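Local coordinates for protein piwi (PDB 6KR6) that binds piRNAs and, as a Piwi-subfamily argonaute, uses them to repress transposable elements in the germline, at residues A[82-87]-A[118-123]; A[432-437]-A[553-558]. One frame throughout, in Å; residues are numbered along the deposited sequence.

Contact 1 of 2, residues A[82-87]-A[118-123]; sequences VHYHVE and LQLFTT. With ZN (zinc ion), chain L.
An antiparallel strand pair in the N-terminal domain carries a zinc site: His83 and His85 of one strand and Gln119 of the neighbouring strand in the sheet send their side chains to the same face. His83 NE2 and His85 NE2 each lie 2.0 Å from the zinc, and Gln119 OE1 lies 2.1 Å from it. Gln119 gets there by a bend at chi2 (-81°), which turns its amide toward the metal. The amide is nearly coplanar with the His83 ring but steeply inclined to the His85 ring, 69° apart. The far nitrogen of His83 fixes that ring: His83 ND1 donates a bond of 3.0 Å to Leu120 O. That carbonyl also takes the backbone bond from Tyr84 N. Phe121 CE1 lies over one face of the His83 ring, near its rim; the planes are 25° apart and the rings barely overlap. On the other face of the sheet Tyr84 packs on Leu120 and Thr122, and Val86 CG2 touches Leu120 CB. Tyr84 and Leu120 run side by side, while Tyr84 OH reaches on to Arg124 O and Phe126 N. Strand 142-152 flanks 82-87 on its other edge. Within the pair, Tyr84 CE2 meets Thr122 CG2 at 3.5 Å.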
# COMPACT_ATOMS: atom_id res chain seq x y z
N VAL A 82 1.74 -16.54 -33.32
CA VAL A 82 1.66 -17.92 -33.76
C VAL A 82 2.53 -18.78 -32.86
O VAL A 82 3.71 -18.46 -32.62
CB VAL A 82 2.09 -18.06 -35.23
CG1 VAL A 82 1.56 -19.36 -35.81
CG2 VAL A 82 1.60 -16.87 -36.04
N HIS A 83 1.96 -19.87 -32.34
CA HIS A 83 2.63 -20.79 -31.45
C HIS A 83 2.80 -22.14 -32.14
O HIS A 83 1.82 -22.70 -32.66
CB HIS A 83 1.85 -20.96 -30.14
CG HIS A 83 2.42 -22.00 -29.22
ND1 HIS A 83 3.78 -22.14 -29.01
CD2 HIS A 83 1.82 -22.94 -28.46
CE1 HIS A 83 3.98 -23.12 -28.15
NE2 HIS A 83 2.82 -23.63 -27.80
N TYR A 84 4.03 -22.64 -32.13
CA TYR A 84 4.41 -23.94 -32.67
C TYR A 84 5.09 -24.77 -31.59
O TYR A 84 5.64 -24.24 -30.61
CB TYR A 84 5.38 -23.81 -33.86
CG TYR A 84 4.98 -22.87 -34.97
CD1 TYR A 84 4.45 -23.36 -36.16
CD2 TYR A 84 5.15 -21.50 -34.85
CE1 TYR A 84 4.09 -22.51 -37.19
CE2 TYR A 84 4.80 -20.64 -35.87
CZ TYR A 84 4.27 -21.15 -37.04
OH TYR A 84 3.91 -20.30 -38.05
N HIS A 85 5.06 -26.08 -31.79
CA HIS A 85 5.88 -27.02 -31.03
C HIS A 85 6.95 -27.58 -31.95
O HIS A 85 6.65 -28.02 -33.06
CB HIS A 85 5.02 -28.15 -30.44
CG HIS A 85 4.31 -27.78 -29.18
ND1 HIS A 85 3.05 -28.24 -28.86
CD2 HIS A 85 4.69 -26.99 -28.14
CE1 HIS A 85 2.68 -27.75 -27.69
NE2 HIS A 85 3.66 -26.99 -27.23
N VAL A 86 8.20 -27.56 -31.48
CA VAL A 86 9.36 -27.82 -32.32
C VAL A 86 10.04 -29.11 -31.85
O VAL A 86 10.15 -29.37 -30.65
CB VAL A 86 10.34 -26.63 -32.27
CG1 VAL A 86 11.52 -26.87 -33.19
CG2 VAL A 86 9.62 -25.35 -32.64
N GLU A 87 10.49 -29.91 -32.82
CA GLU A 87 11.21 -31.14 -32.52
C GLU A 87 12.21 -31.40 -33.64
O GLU A 87 12.00 -30.98 -34.79
CB GLU A 87 10.25 -32.32 -32.33
CG GLU A 87 10.91 -33.63 -31.90
CD GLU A 87 11.46 -33.60 -30.48
OE1 GLU A 87 11.36 -32.55 -29.81
OE2 GLU A 87 11.99 -34.64 -30.03
N LEU A 118 11.33 -26.11 -27.04
CA LEU A 118 10.16 -26.89 -27.41
C LEU A 118 9.05 -25.96 -27.88
O LEU A 118 8.59 -26.06 -29.02
CB LEU A 118 9.69 -27.76 -26.24
CG LEU A 118 9.12 -29.14 -26.57
CD1 LEU A 118 7.80 -29.04 -27.32
CD2 LEU A 118 10.13 -29.94 -27.38
N GLN A 119 8.62 -25.05 -27.01
CA GLN A 119 7.62 -24.06 -27.38
C GLN A 119 8.27 -22.95 -28.19
O GLN A 119 9.38 -22.49 -27.86
CB GLN A 119 6.94 -23.48 -26.14
CG GLN A 119 6.62 -24.49 -25.06
CD GLN A 119 5.34 -25.28 -25.32
OE1 GLN A 119 4.55 -24.95 -26.21
NE2 GLN A 119 5.13 -26.33 -24.53
N LEU A 120 7.58 -22.51 -29.25
CA LEU A 120 8.05 -21.46 -30.13
C LEU A 120 6.92 -20.46 -30.36
O LEU A 120 5.81 -20.85 -30.72
CB LEU A 120 8.51 -22.04 -31.47
CG LEU A 120 8.67 -21.06 -32.64
CD1 LEU A 120 9.90 -20.18 -32.46
CD2 LEU A 120 8.73 -21.82 -33.96
N PHE A 121 7.22 -19.18 -30.14
CA PHE A 121 6.28 -18.09 -30.41
C PHE A 121 6.92 -17.16 -31.42
O PHE A 121 8.02 -16.65 -31.20
CB PHE A 121 5.93 -17.33 -29.13
CG PHE A 121 5.33 -18.19 -28.06
CD1 PHE A 121 4.02 -18.63 -28.16
CD2 PHE A 121 6.06 -18.54 -26.94
CE1 PHE A 121 3.46 -19.42 -27.17
CE2 PHE A 121 5.51 -19.32 -25.95
CZ PHE A 121 4.20 -19.76 -26.06
N THR A 122 6.23 -16.93 -32.54
CA THR A 122 6.75 -16.04 -33.56
C THR A 122 5.58 -15.36 -34.27
O THR A 122 4.41 -15.63 -33.98
CB THR A 122 7.63 -16.80 -34.56
OG1 THR A 122 8.13 -15.88 -35.54
CG2 THR A 122 6.84 -17.89 -35.25
N THR A 123 5.92 -14.47 -35.20
CA THR A 123 4.92 -13.71 -35.94
C THR A 123 4.55 -14.36 -37.26
O THR A 123 3.37 -14.42 -37.61
CB THR A 123 5.43 -12.29 -36.19
OG1 THR A 123 6.79 -12.34 -36.63
CG2 THR A 123 5.34 -11.45 -34.92
ZN ZN L . 2.58 -25.34 -26.73

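Contact 2 of 2, residues A[432-437]-A[553-558]; sequences QRMLTT and IAIQLN. With ZN (zinc ion), chain C; nucleotides of chain B.
Met434 and Asn558 approach from opposite directions where a loop packs on helix 546-560 of the MID domain, whose other side helps bind the 5' end of the RNA. Met434 lies in the loop before strand 446-450. Its side chain runs straight as far as the sulfur (chi2 -174°) and then bends, so SD and CE both lie against Asn558. Met434 SD is 3.3 Å from Asn558 ND2, and Met434 CE is 3.7 Å from Asn558 CB. Met434 SD also packs on Ile555, 4.3 Å from its CG1.

Asn558 reaches past the methionine to the backbone of the loop. Its CG is anti to the backbone N (chi1 -164°), which carries the amide away from the helix. Asn558 ND2 donates to Thr436 O over 2.9 Å, and the bond is almost straight, with an N-H...O angle of 171°. The carbonyl oxygen lies in the amide plane, so this bond fixes how the amide is turned. Residues 432-437 are held further by backbone bonds of Thr436 with Thr564 and of Met434 with Met471. Met471 ends helix 454-471, which also packs on Ala554 and Ile555.

Gln556 points away from the loop, to the RNA. Its side chain is fully extended, and its amide serves both metal and sugar. OE1 binds a zinc ion that is also held by phosphate oxygens of U1 and U3 of chain B; Leu810 O completes the protein share of the site. Gln556 OE1 also has a hydrogen bond with Lys560 NZ. The metal position is consistent with the magnesium site expected by similarity. Nearby, Ile553 CG1 touches the ribose of A2 of chain B at O4'. The other half of the Gln556 amide serves the same nucleotide: Gln556 NE2 donates to O3' of A2 of chain B at 3.0 Å.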
# COMPACT_ATOMS: atom_id res chain seq x y z
N GLN A 432 -20.44 27.58 13.57
CA GLN A 432 -21.29 26.45 13.21
C GLN A 432 -21.23 25.43 14.33
O GLN A 432 -20.19 25.29 14.99
CB GLN A 432 -20.87 25.83 11.87
CG GLN A 432 -21.70 24.63 11.44
CD GLN A 432 -23.18 24.94 11.36
OE1 GLN A 432 -23.97 24.46 12.18
NE2 GLN A 432 -23.57 25.74 10.38
N ARG A 433 -22.33 24.72 14.55
CA ARG A 433 -22.48 23.81 15.67
C ARG A 433 -22.39 22.36 15.20
O ARG A 433 -22.83 22.02 14.09
CB ARG A 433 -23.81 24.04 16.39
N MET A 434 -21.84 21.51 16.06
CA MET A 434 -21.64 20.11 15.70
C MET A 434 -22.97 19.36 15.65
O MET A 434 -23.97 19.76 16.25
CB MET A 434 -20.68 19.44 16.69
CG MET A 434 -19.22 19.63 16.34
SD MET A 434 -18.07 18.72 17.39
CE MET A 434 -18.26 19.58 18.94
N LEU A 435 -22.95 18.24 14.92
CA LEU A 435 -24.18 17.47 14.69
C LEU A 435 -24.72 16.87 15.98
O LEU A 435 -25.86 17.13 16.37
CB LEU A 435 -23.92 16.37 13.65
CG LEU A 435 -25.15 15.56 13.26
CD1 LEU A 435 -26.03 16.36 12.31
CD2 LEU A 435 -24.76 14.22 12.65
N THR A 436 -23.92 16.04 16.64
CA THR A 436 -24.33 15.36 17.86
C THR A 436 -23.44 15.82 19.00
O THR A 436 -22.21 15.71 18.92
CB THR A 436 -24.27 13.84 17.70
OG1 THR A 436 -24.84 13.47 16.44
CG2 THR A 436 -25.03 13.16 18.81
N THR A 437 -24.05 16.33 20.06
CA THR A 437 -23.35 16.80 21.24
C THR A 437 -24.04 16.26 22.48
O THR A 437 -25.27 16.27 22.56
CB THR A 437 -23.33 18.34 21.29
OG1 THR A 437 -22.88 18.85 20.03
CG2 THR A 437 -22.40 18.82 22.39
N ILE A 553 -9.23 20.20 18.38
CA ILE A 553 -9.14 19.39 19.59
C ILE A 553 -10.52 19.15 20.17
O ILE A 553 -10.82 18.06 20.67
CB ILE A 553 -8.19 20.03 20.61
CG1 ILE A 553 -6.75 20.06 20.10
CG2 ILE A 553 -8.25 19.28 21.93
CD1 ILE A 553 -5.75 20.61 21.10
N ALA A 554 -11.40 20.16 20.12
CA ALA A 554 -12.75 20.00 20.63
C ALA A 554 -13.54 19.01 19.79
O ALA A 554 -14.33 18.22 20.32
CB ALA A 554 -13.46 21.35 20.68
N ILE A 555 -13.34 19.04 18.47
CA ILE A 555 -13.95 18.02 17.60
C ILE A 555 -13.45 16.64 17.99
O ILE A 555 -14.23 15.68 18.12
CB ILE A 555 -13.67 18.34 16.12
CG1 ILE A 555 -14.27 19.69 15.74
CG2 ILE A 555 -14.23 17.25 15.23
CD1 ILE A 555 -13.89 20.15 14.35
N GLN A 556 -12.13 16.51 18.18
CA GLN A 556 -11.56 15.23 18.58
C GLN A 556 -12.14 14.76 19.91
O GLN A 556 -12.42 13.57 20.09
CB GLN A 556 -10.03 15.32 18.66
CG GLN A 556 -9.34 13.99 18.95
CD GLN A 556 -7.83 14.06 18.82
OE1 GLN A 556 -7.13 13.06 19.01
NE2 GLN A 556 -7.32 15.25 18.51
N LEU A 557 -12.33 15.68 20.86
CA LEU A 557 -12.88 15.32 22.16
C LEU A 557 -14.33 14.87 22.05
O LEU A 557 -14.73 13.87 22.67
CB LEU A 557 -12.77 16.51 23.13
CG LEU A 557 -11.38 16.99 23.52
CD1 LEU A 557 -11.47 18.25 24.38
CD2 LEU A 557 -10.61 15.90 24.24
N ASN A 558 -15.14 15.60 21.28
CA ASN A 558 -16.51 15.19 21.01
C ASN A 558 -16.55 13.77 20.45
O ASN A 558 -17.40 12.96 20.82
CB ASN A 558 -17.18 16.17 20.05
CG ASN A 558 -18.70 16.03 20.03
OD1 ASN A 558 -19.33 15.94 21.08
ND2 ASN A 558 -19.28 16.02 18.84
ZN ZN C . -5.41 12.04 18.58
P A B 2 -0.01 17.38 19.64
OP1 A B 2 0.93 17.27 18.50
OP2 A B 2 0.09 18.52 20.59
O5' A B 2 -1.48 17.37 19.05
C5' A B 2 -2.63 17.25 19.88
C4' A B 2 -3.88 17.49 19.08
O4' A B 2 -3.99 18.91 18.79
C3' A B 2 -3.90 16.81 17.71
O3' A B 2 -4.43 15.49 17.77
C2' A B 2 -4.74 17.75 16.86
O2' A B 2 -6.12 17.50 17.06
C1' A B 2 -4.40 19.11 17.46
N9 A B 2 -3.32 19.82 16.75
C8 A B 2 -2.08 20.12 17.26
N7 A B 2 -1.31 20.78 16.44
C5 A B 2 -2.10 20.94 15.31
C6 A B 2 -1.86 21.56 14.07
N6 A B 2 -0.71 22.15 13.75
N1 A B 2 -2.85 21.54 13.16
C2 A B 2 -4.01 20.94 13.47
N3 A B 2 -4.35 20.32 14.60
C4 A B 2 -3.35 20.36 15.49
OP3 U B 1 -5.09 12.79 20.74
P U B 1 -4.14 11.72 21.11
OP1 U B 1 -4.60 11.12 22.38
OP2 U B 1 -3.99 10.84 19.92
O5' U B 1 -2.72 12.39 21.40
C5' U B 1 -1.94 12.93 20.34
C4' U B 1 -0.84 13.82 20.87
O4' U B 1 0.24 13.00 21.38
C3' U B 1 -0.21 14.77 19.84
O3' U B 1 0.10 16.01 20.47
C2' U B 1 1.08 14.05 19.46
O2' U B 1 2.11 14.90 18.99
C1' U B 1 1.47 13.38 20.78
N1 U B 1 2.31 12.19 20.61
C2 U B 1 3.32 11.99 21.53
O2 U B 1 3.53 12.74 22.46
N3 U B 1 4.08 10.86 21.32
C4 U B 1 3.94 9.94 20.30
O4 U B 1 4.71 8.98 20.25
C5 U B 1 2.88 10.22 19.39
C6 U B 1 2.12 11.31 19.57
P U B 3 -3.73 14.29 16.97
OP1 U B 3 -4.57 13.08 17.15
OP2 U B 3 -2.29 14.26 17.35
O5' U B 3 -3.83 14.73 15.44
C5' U B 3 -5.09 14.76 14.78
C4' U B 3 -4.95 15.27 13.37
O4' U B 3 -4.41 16.61 13.38
C3' U B 3 -4.01 14.49 12.46
O3' U B 3 -4.65 13.35 11.90
C2' U B 3 -3.61 15.53 11.41
O2' U B 3 -4.56 15.58 10.36
C1' U B 3 -3.67 16.84 12.20
N1 U B 3 -2.34 17.39 12.54
C2 U B 3 -1.75 18.23 11.60
O2 U B 3 -2.28 18.49 10.54
N3 U B 3 -0.53 18.73 11.95
C4 U B 3 0.16 18.50 13.13
O4 U B 3 1.26 19.03 13.30
C5 U B 3 -0.51 17.64 14.05
C6 U B 3 -1.71 17.13 13.74

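From the N terminus, contact 1 comes first. It closes a loop of 30 residues, which includes helix 95-103, by pairing strands 82-88 and 119-122 in the five-stranded sheet of the N-terminal domain. The chain then runs through the PAZ domain before contact 2 opens. Contact 2 spans 115 residues, including the parallel sheet built on strands 446-450, 479-483, 506-510 and 533-537, and ties the loop before that sheet to helix 546-560 after it. The two contacts are in series and neither nest nor cross. The centres of contact 1 and contact 2 are about 69 Å apart, on opposite sides of the chain's centre. Only contact 2 borders the RNA.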